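Mandelate racemase/muconate lactonizing enzyme family protein (Bradyrhizobium sp. ORS 278, PDB 3TOY) is of unknown function but belongs to the enolase superfamily, whose members join an N-terminal capping domain to a metal-binding barrel domain. Local coordinates at residues 130-135 against 299-304; 145-150 against 327-332; 290-295 against 319-324. All blocks are in the same frame, centred on the assembly; numbering follows the deposited sequence.

Coming from the N terminus, the chain first reaches 130-135 on helix 122-142, then 145-150 around the short helix 146-149. Both wait for partners far along the sequence. Barrel strand 290-291 opens 290-295; next, 299-304 at the start of helix 300-314 meets 130-135 and closes contact 1. After that helix, 319-324 returns beside 290-295 to close the short loop of contact 3, and 327-332 finally meets 145-150 in contact 2. Contacts 1 and 2 cross, as do contacts 1 and 3, while contact 3 falls wholly within the span of contact 2. Contacts 1 and 2 tie helices 122-142 and 146-149, of the N-terminal domain family region, to helices 300-314 and 324-330; contact 3 joins neighbouring parts of the barrel.

Contact 1 of 3, residues 130-135 against 299-304; sequences LDMAFW and GGITGW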
loop_
_atom_site.group_PDB
_atom_site.type_symbol
_atom_site.label_atom_id
_atom_site.label_comp_id
_atom_site.label_asym_id
_atom_site.label_seq_id
_atom_site.Cartn_x
_atom_site.Cartn_y
_atom_site.Cartn_z
ATOM N N LEU A 130 0.289 38.799 14.181
ATOM C CA LEU A 130 -0.921 39.356 14.785
ATOM C C LEU A 130 -1.496 38.416 15.823
ATOM O O LEU A 130 -1.844 38.819 16.934
ATOM C CB LEU A 130 -1.977 39.708 13.719
ATOM C CG LEU A 130 -1.616 40.927 12.856
ATOM C CD1 LEU A 130 -2.405 41.034 11.570
ATOM C CD2 LEU A 130 -1.746 42.229 13.697
ATOM N N ASP A 131 -1.598 37.137 15.473
ATOM C CA ASP A 131 -2.119 36.171 16.424
ATOM C C ASP A 131 -1.341 36.173 17.744
ATOM O O ASP A 131 -1.936 36.132 18.826
ATOM C CB ASP A 131 -2.135 34.748 15.806
ATOM C CG ASP A 131 -2.721 33.726 16.758
ATOM O OD1 ASP A 131 -3.964 33.575 16.793
ATOM O OD2 ASP A 131 -1.929 33.091 17.487
ATOM N N MET A 132 -0.024 36.202 17.674
ATOM C CA MET A 132 0.791 36.194 18.901
ATOM C C MET A 132 0.505 37.452 19.742
ATOM O O MET A 132 0.378 37.387 20.967
ATOM C CB MET A 132 2.283 36.135 18.571
ATOM C CG MET A 132 2.791 34.737 18.192
ATOM S SD MET A 132 4.557 34.698 17.926
ATOM C CE MET A 132 4.651 35.380 16.274
ATOM N N ALA A 133 0.418 38.589 19.066
ATOM C CA ALA A 133 0.129 39.842 19.761
ATOM C C ALA A 133 -1.264 39.808 20.395
ATOM O O ALA A 133 -1.451 40.333 21.497
ATOM C CB ALA A 133 0.291 41.023 18.822
ATOM N N PHE A 134 -2.242 39.161 19.748
ATOM C CA PHE A 134 -3.568 39.052 20.380
ATOM C C PHE A 134 -3.517 38.265 21.688
ATOM O O PHE A 134 -4.136 38.636 22.688
ATOM C CB PHE A 134 -4.635 38.380 19.503
ATOM C CG PHE A 134 -4.824 38.987 18.142
ATOM C CD1 PHE A 134 -4.725 40.360 17.927
ATOM C CD2 PHE A 134 -5.163 38.165 17.069
ATOM C CE1 PHE A 134 -4.920 40.890 16.659
ATOM C CE2 PHE A 134 -5.349 38.684 15.807
ATOM C CZ PHE A 134 -5.237 40.051 15.596
ATOM N N TRP A 135 -2.832 37.126 21.674
ATOM C CA TRP A 135 -2.753 36.323 22.880
ATOM C C TRP A 135 -1.964 37.072 23.952
ATOM O O TRP A 135 -2.253 36.969 25.152
ATOM C CB TRP A 135 -2.080 34.965 22.576
ATOM C CG TRP A 135 -3.041 33.940 22.013
ATOM C CD1 TRP A 135 -3.190 33.575 20.702
ATOM C CD2 TRP A 135 -3.972 33.141 22.759
ATOM N NE1 TRP A 135 -4.166 32.600 20.591
ATOM C CE2 TRP A 135 -4.653 32.315 21.839
ATOM C CE3 TRP A 135 -4.302 33.049 24.116
ATOM C CZ2 TRP A 135 -5.652 31.427 22.232
ATOM C CZ3 TRP A 135 -5.305 32.175 24.497
ATOM C CH2 TRP A 135 -5.954 31.362 23.564
ATOM N N GLY A 299 1.077 29.832 12.114
ATOM C CA GLY A 299 -0.208 30.459 12.508
ATOM C C GLY A 299 -0.252 30.943 13.953
ATOM O O GLY A 299 -1.312 30.941 14.592
ATOM N N GLY A 300 0.911 31.340 14.478
ATOM C CA GLY A 300 1.029 31.878 15.833
ATOM C C GLY A 300 0.695 30.845 16.887
ATOM O O GLY A 300 0.822 29.640 16.659
ATOM N N ILE A 301 0.279 31.324 18.055
ATOM C CA ILE A 301 -0.133 30.474 19.151
ATOM C C ILE A 301 -1.297 29.578 18.734
ATOM O O ILE A 301 -1.310 28.372 19.045
ATOM C CB ILE A 301 -0.572 31.326 20.366
ATOM C CG1 ILE A 301 0.566 32.270 20.816
ATOM C CG2 ILE A 301 -1.053 30.455 21.491
ATOM C CD1 ILE A 301 1.870 31.617 21.003
ATOM N N THR A 302 -2.281 30.168 18.048
ATOM C CA THR A 302 -3.497 29.472 17.703
ATOM C C THR A 302 -3.169 28.259 16.778
ATOM O O THR A 302 -3.650 27.139 17.015
ATOM C CB THR A 302 -4.501 30.434 17.024
ATOM O OG1 THR A 302 -4.870 31.460 17.976
ATOM C CG2 THR A 302 -5.778 29.684 16.601
ATOM N N GLY A 303 -2.357 28.519 15.762
ATOM C CA GLY A 303 -1.900 27.472 14.811
ATOM C C GLY A 303 -1.020 26.424 15.514
ATOM O O GLY A 303 -1.167 25.202 15.278
ATOM N N TRP A 304 -0.121 26.876 16.385
ATOM C CA TRP A 304 0.749 25.962 17.153
ATOM C C TRP A 304 -0.050 24.918 17.907
ATOM O O TRP A 304 0.293 23.712 17.885
ATOM C CB TRP A 304 1.623 26.743 18.148
ATOM C CG TRP A 304 2.490 25.881 18.997
ATOM C CD1 TRP A 304 2.099 25.112 20.029
ATOM C CD2 TRP A 304 3.902 25.690 18.861
ATOM N NE1 TRP A 304 3.174 24.441 20.559
ATOM C CE2 TRP A 304 4.293 24.774 19.850
ATOM C CE3 TRP A 304 4.866 26.186 17.980
ATOM C CZ2 TRP A 304 5.606 24.355 20.005
ATOM C CZ3 TRP A 304 6.166 25.764 18.127
ATOM C CH2 TRP A 304 6.530 24.871 19.143
#
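Thr302 OG1 is gripped twice from helix 122-142: it donates to Asp131 OD1 at 2.6 Å and accepts from Trp135 NE1 at 2.9 Å. The second bond is nearly straight, 173° at the hydrogen, the hydroxyl lying at the indole edge in its plane. Asp131 reaches across because its CG stands anti to the backbone N (chi1 -178°), and OD1 offers the hydroxyl its syn lone pair. The other oxygen, OD2, takes the backbone Thr302 N at 3.0 Å from somewhat outside the carboxylate plane. One acid thus holds both side chain and amide of Thr302 near the N-terminal end of helix 300-314, whose dipole would probably steady its charge.

Ile301 lies over a face of the indole, its CG2 3.8 Å from the centroid of the Trp135 five-membered ring in a CH-pi contact. Alongside, Met132 CG rests 4.1 Å from Gly300 CA, which carries no side chain. The two helix segments cross at 98°, axes 7.8 Å apart, pairing the N-terminal domain with a barrel-domain helix as in the enolase superfamily. Helix 103-113 adds Met107 against Asp131 and Pro103 against Trp135 and Thr302, while Val330 of helix 324-330 packs on Ile301.

Contact 2 of 3, residues 145-150 against 327-332; sequences PVVELL and SAHVLP. With P4C (O-acetaldehydyl-hexaethylene glycol), chain H.
His329 and Val147 bury the largest areas here, and they meet through a hydrogen bond from a backbone amide to a ring nitrogen. Val147 N donates to His329 ND1 at 3.1 Å, with 155° at the hydrogen, and it sits at the edge of the imidazole, close to the ring plane. This amide belongs to the first turn of helix 146-149, where no preceding turn can supply a carbonyl, so the histidine takes that place. On the far side of the ring, His329 NE2 is bonded to the carbonyl of Lys364, which is consistent with the proton residing on NE2 and leaving ND1 to accept. With a bond at each nitrogen, the rotation of the ring is fixed. Pro145 CB touches the same edge, 3.5 Å from His329 CE1.

In this enolase-superfamily chain, 145-150 belongs to the N-terminal domain family region and 327-332 to the enolase C-terminal-like region, where it takes in the later part of the helix beginning at 324 and the 3-10 turn at 331-332. Val147 turns its CG2 anti to the backbone N (chi1 63° for CG1), and that methyl lands 3.6 Å from Pro332 CB. The backbone of Val147 also comes close, its CA lying 3.5 Å from His329 O in a CA-H...O contact; this buried carbonyl has no conventional donor in the model.

Leu150 closes the other end. Its CD1 meets Val330 CG1 at 4.0 Å, while CD2 leans on the bound O-acetaldehydyl-hexaethylene glycol, 3.9 Å from ligand atom C9, in a pocket completed by Leu305, Asn306, Ala308 and Val333.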
loop_
_atom_site.group_PDB
_atom_site.type_symbol
_atom_site.label_atom_id
_atom_site.label_comp_id
_atom_site.label_asym_id
_atom_site.label_seq_id
_atom_site.Cartn_x
_atom_site.Cartn_y
_atom_site.Cartn_z
ATOM N N PRO A 145 0.837 35.079 32.472
ATOM C CA PRO A 145 1.576 34.641 31.290
ATOM C C PRO A 145 0.639 33.859 30.353
ATOM O O PRO A 145 -0.284 33.175 30.812
ATOM C CB PRO A 145 2.655 33.712 31.863
ATOM C CG PRO A 145 2.157 33.284 33.208
ATOM C CD PRO A 145 1.326 34.459 33.714
ATOM N N VAL A 146 0.875 33.943 29.055
ATOM C CA VAL A 146 0.041 33.174 28.113
ATOM C C VAL A 146 -0.013 31.689 28.489
ATOM O O VAL A 146 -1.072 31.069 28.391
ATOM C CB VAL A 146 0.514 33.330 26.658
ATOM C CG1 VAL A 146 -0.230 32.335 25.721
ATOM C CG2 VAL A 146 0.311 34.779 26.188
ATOM N N VAL A 147 1.112 31.110 28.912
ATOM C CA VAL A 147 1.114 29.670 29.250
ATOM C C VAL A 147 0.035 29.301 30.273
ATOM O O VAL A 147 -0.620 28.277 30.143
ATOM C CB VAL A 147 2.518 29.155 29.685
ATOM C CG1 VAL A 147 2.980 29.854 30.958
ATOM C CG2 VAL A 147 2.526 27.602 29.881
ATOM N N GLU A 148 -0.184 30.139 31.294
ATOM C CA GLU A 148 -1.293 29.873 32.233
ATOM C C GLU A 148 -2.673 30.016 31.603
ATOM O O GLU A 148 -3.598 29.276 31.962
ATOM C CB GLU A 148 -1.181 30.770 33.483
ATOM C CG GLU A 148 0.001 30.354 34.339
ATOM C CD GLU A 148 0.273 31.315 35.488
ATOM O OE1 GLU A 148 -0.566 32.221 35.733
ATOM O OE2 GLU A 148 1.327 31.148 36.140
ATOM N N LEU A 149 -2.829 30.938 30.657
ATOM C CA LEU A 149 -4.102 31.051 29.968
ATOM C C LEU A 149 -4.413 29.735 29.242
ATOM O O LEU A 149 -5.568 29.322 29.157
ATOM C CB LEU A 149 -4.061 32.177 28.942
ATOM C CG LEU A 149 -3.938 33.613 29.447
ATOM C CD1 LEU A 149 -4.224 34.534 28.290
ATOM C CD2 LEU A 149 -4.909 33.855 30.594
ATOM N N LEU A 150 -3.357 29.088 28.747
ATOM C CA LEU A 150 -3.483 27.854 27.961
ATOM C C LEU A 150 -3.650 26.586 28.814
ATOM O O LEU A 150 -3.687 25.461 28.278
ATOM C CB LEU A 150 -2.272 27.725 27.030
ATOM C CG LEU A 150 -2.108 28.885 26.041
ATOM C CD1 LEU A 150 -0.811 28.748 25.225
ATOM C CD2 LEU A 150 -3.345 29.034 25.139
ATOM N N SER A 327 7.894 30.926 22.340
ATOM C CA SER A 327 7.964 29.455 22.328
ATOM C C SER A 327 7.884 28.867 23.727
ATOM O O SER A 327 7.301 27.807 23.944
ATOM C CB SER A 327 9.233 28.988 21.624
ATOM O OG SER A 327 9.184 29.340 20.257
ATOM N N ALA A 328 8.471 29.566 24.692
ATOM C CA ALA A 328 8.465 29.100 26.062
ATOM C C ALA A 328 7.059 29.023 26.631
ATOM O O ALA A 328 6.827 28.323 27.592
ATOM C CB ALA A 328 9.334 30.006 26.916
ATOM N N HIS A 329 6.124 29.768 26.037
ATOM C CA HIS A 329 4.752 29.758 26.522
ATOM C C HIS A 329 3.898 28.637 25.932
ATOM O O HIS A 329 2.867 28.285 26.505
ATOM C CB HIS A 329 4.045 31.092 26.246
ATOM C CG HIS A 329 4.481 32.205 27.149
ATOM N ND1 HIS A 329 3.797 32.536 28.301
ATOM C CD2 HIS A 329 5.522 33.067 27.064
ATOM C CE1 HIS A 329 4.410 33.550 28.893
ATOM N NE2 HIS A 329 5.455 33.897 28.161
ATOM N N VAL A 330 4.300 28.088 24.784
ATOM C CA VAL A 330 3.504 27.008 24.179
ATOM C C VAL A 330 4.092 25.597 24.378
ATOM O O VAL A 330 3.337 24.633 24.461
ATOM C CB VAL A 330 3.186 27.252 22.673
ATOM C CG1 VAL A 330 2.101 28.339 22.525
ATOM C CG2 VAL A 330 4.450 27.592 21.898
ATOM N N LEU A 331 5.410 25.483 24.499
ATOM C CA LEU A 331 5.999 24.160 24.757
ATOM C C LEU A 331 5.451 23.451 26.007
ATOM O O LEU A 331 5.239 22.228 26.000
ATOM C CB LEU A 331 7.524 24.234 24.718
ATOM C CG LEU A 331 8.022 24.263 23.278
ATOM C CD1 LEU A 331 9.460 24.799 23.172
ATOM C CD2 LEU A 331 7.927 22.849 22.656
ATOM N N PRO A 332 5.177 24.209 27.095
ATOM C CA PRO A 332 4.653 23.538 28.282
ATOM C C PRO A 332 3.284 22.888 28.113
ATOM O O PRO A 332 2.900 22.075 28.955
ATOM C CB PRO A 332 4.581 24.677 29.335
ATOM C CG PRO A 332 5.648 25.647 28.874
ATOM C CD PRO A 332 5.515 25.625 27.361
HETATM O O1 P4C H . -3.811 20.640 21.732
HETATM C C2 P4C H . -2.939 21.666 22.230
HETATM C C3 P4C H . -3.008 21.758 23.753
HETATM O O4 P4C H . -4.039 22.667 24.154
HETATM C C5 P4C H . -3.686 23.394 25.344
HETATM C C6 P4C H . -4.845 24.248 25.856
HETATM O O7 P4C H . -5.016 25.403 25.036
HETATM C C8 P4C H . -6.297 26.037 25.123
HETATM C C9 P4C H . -6.433 26.992 23.937
HETATM O O10 P4C H . -7.402 26.487 23.011
HETATM C C11 P4C H . -7.270 27.027 21.696
HETATM C C12 P4C H . -8.155 26.233 20.737
HETATM O O13 P4C H . -7.564 24.966 20.416
HETATM C C14 P4C H . -8.219 24.346 19.303
HETATM C C15 P4C H . -7.737 22.904 19.159
HETATM O O16 P4C H . -6.561 22.862 18.347
#

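Contact 3 of 3, residues 290-295 against 319-324; sequences FIMPDL and SSHILP. With ACT (acetate ion), chain F.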
loop_
_atom_site.group_PDB
_atom_site.type_symbol
_atom_site.label_atom_id
_atom_site.label_comp_id
_atom_site.label_asym_id
_atom_site.label_seq_id
_atom_site.Cartn_x
_atom_site.Cartn_y
_atom_site.Cartn_z
ATOM N N PHE A 290 11.018 14.254 13.726
ATOM C CA PHE A 290 10.783 15.326 14.689
ATOM C C PHE A 290 10.225 16.510 13.880
ATOM O O PHE A 290 10.468 16.609 12.667
ATOM C CB PHE A 290 12.126 15.804 15.286
ATOM C CG PHE A 290 12.883 14.749 16.095
ATOM C CD1 PHE A 290 12.232 13.648 16.637
ATOM C CD2 PHE A 290 14.242 14.908 16.343
ATOM C CE1 PHE A 290 12.948 12.723 17.394
ATOM C CE2 PHE A 290 14.954 13.987 17.110
ATOM C CZ PHE A 290 14.297 12.913 17.640
ATOM N N ILE A 291 9.548 17.451 14.547
ATOM C CA ILE A 291 9.186 18.704 13.886
ATOM C C ILE A 291 9.557 19.864 14.809
ATOM O O ILE A 291 9.627 19.687 16.015
ATOM C CB ILE A 291 7.654 18.826 13.521
ATOM C CG1 ILE A 291 6.766 18.679 14.761
ATOM C CG2 ILE A 291 7.288 17.789 12.387
ATOM C CD1 ILE A 291 5.305 18.936 14.466
ATOM N N MET A 292 9.754 21.027 14.208
ATOM C CA MET A 292 10.007 22.266 14.948
ATOM C C MET A 292 9.314 23.448 14.259
ATOM O O MET A 292 9.947 24.192 13.486
ATOM C CB MET A 292 11.521 22.528 15.069
ATOM C CG MET A 292 12.324 22.423 13.781
ATOM S SD MET A 292 14.113 22.593 14.079
ATOM C CE MET A 292 14.273 24.407 14.265
ATOM N N PRO A 293 8.007 23.605 14.501
ATOM C CA PRO A 293 7.309 24.723 13.869
ATOM C C PRO A 293 7.902 26.070 14.320
ATOM O O PRO A 293 8.487 26.152 15.404
ATOM C CB PRO A 293 5.870 24.582 14.368
ATOM C CG PRO A 293 5.753 23.157 14.873
ATOM C CD PRO A 293 7.117 22.769 15.333
ATOM N N ASP A 294 7.771 27.069 13.453
ATOM C CA ASP A 294 8.092 28.470 13.742
ATOM C C ASP A 294 6.768 29.170 14.014
ATOM O O ASP A 294 5.832 29.105 13.197
ATOM C CB ASP A 294 8.761 29.073 12.497
ATOM C CG ASP A 294 9.287 30.492 12.726
ATOM O OD1 ASP A 294 8.598 31.288 13.419
ATOM O OD2 ASP A 294 10.381 30.787 12.205
ATOM N N LEU A 295 6.657 29.822 15.164
ATOM C CA LEU A 295 5.417 30.513 15.470
ATOM C C LEU A 295 5.039 31.530 14.387
ATOM O O LEU A 295 3.870 31.846 14.252
ATOM C CB LEU A 295 5.499 31.196 16.846
ATOM C CG LEU A 295 5.321 30.234 18.021
ATOM C CD1 LEU A 295 5.863 30.857 19.326
ATOM C CD2 LEU A 295 3.872 29.824 18.193
ATOM N N SER A 319 9.613 20.519 18.728
ATOM C CA SER A 319 10.485 21.570 19.236
ATOM C C SER A 319 10.044 22.911 18.646
ATOM O O SER A 319 9.093 22.955 17.866
ATOM C CB SER A 319 11.929 21.245 18.834
ATOM O OG SER A 319 12.372 20.077 19.513
ATOM N N SER A 320 10.743 24.002 18.993
ATOM C CA SER A 320 10.443 25.291 18.405
ATOM C C SER A 320 11.556 25.779 17.491
ATOM O O SER A 320 12.718 25.381 17.614
ATOM C CB SER A 320 10.173 26.329 19.517
ATOM O OG SER A 320 11.277 26.369 20.422
ATOM N N HIS A 321 11.179 26.650 16.556
ATOM C CA HIS A 321 12.161 27.367 15.773
ATOM C C HIS A 321 12.192 28.842 16.179
ATOM O O HIS A 321 11.221 29.566 15.951
ATOM C CB HIS A 321 11.839 27.326 14.296
ATOM C CG HIS A 321 12.855 28.043 13.464
ATOM N ND1 HIS A 321 12.530 29.076 12.614
ATOM C CD2 HIS A 321 14.194 27.882 13.369
ATOM C CE1 HIS A 321 13.626 29.518 12.021
ATOM N NE2 HIS A 321 14.649 28.803 12.455
ATOM N N ILE A 322 13.339 29.255 16.728
ATOM C CA ILE A 322 13.580 30.610 17.234
ATOM C C ILE A 322 12.388 31.210 17.988
ATOM O O ILE A 322 11.639 30.485 18.644
ATOM C CB ILE A 322 14.143 31.542 16.133
ATOM C CG1 ILE A 322 13.103 31.787 15.038
ATOM C CG2 ILE A 322 15.429 30.976 15.591
ATOM C CD1 ILE A 322 13.606 32.670 13.913
ATOM N N LEU A 323 12.241 32.535 17.981
ATOM C CA LEU A 323 11.209 33.157 18.844
ATOM C C LEU A 323 11.119 32.456 20.213
ATOM O O LEU A 323 10.045 31.979 20.627
ATOM C CB LEU A 323 9.833 33.173 18.145
ATOM C CG LEU A 323 9.537 34.352 17.195
ATOM C CD1 LEU A 323 10.448 34.352 15.968
ATOM C CD2 LEU A 323 8.076 34.401 16.780
ATOM N N PRO A 324 12.246 32.397 20.932
ATOM C CA PRO A 324 12.291 31.640 22.187
ATOM C C PRO A 324 11.367 32.188 23.257
ATOM O O PRO A 324 10.892 31.432 24.108
ATOM C CB PRO A 324 13.752 31.765 22.636
ATOM C CG PRO A 324 14.276 32.937 21.912
ATOM C CD PRO A 324 13.540 33.020 20.612
HETATM C C ACT F . 17.784 29.027 10.579
HETATM O O ACT F . 17.335 29.366 11.703
HETATM O OXT ACT F . 18.153 27.840 10.463
HETATM C CH3 ACT F . 17.880 29.986 9.424
HETATM O O HOH W 1 11.681 17.987 18.036
HETATM O O HOH W 2 8.686 29.563 17.221
#
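The touching parts, 291-295 and 319-323, run side by side in nearly the same direction, 23° apart, linked by backbone hydrogen bonds from Ser319 N to Ile291 O (2.8 Å) and from His321 N to Pro293 O (3.0 Å). A water extends the pairing, accepting from Leu295 N and donating to His321 O.

His321 is central. With chi1 at -179° the ring swings away from its own amide, and ND1 donates to Asp294 OD2 at 2.8 Å. The bond leaves the ring nearly in its own plane but reaches the carboxylate from above, the two planes being 62° apart. Asp294 OD1 accepts from Met296 N, a second hold on the acid that helps to position the imidazole. At the other ring nitrogen, NE2 donates to acetate O at 2.8 Å, an ion that Lys190 and Asn221 also bind. Met292 CE rests 3.6 Å from His321 CD2.

Ser320 forms backbone hydrogen bonds with Phe339, consistent with this irregular segment bridging the barrel wall between strands 290-291 and 340-342. The nearest His321 side-chain atom is about 4 Å from the calcium ion held by Asp219, Glu245 and Glu271, an acidic metal site at the barrel strand ends characteristic of the enolase superfamily.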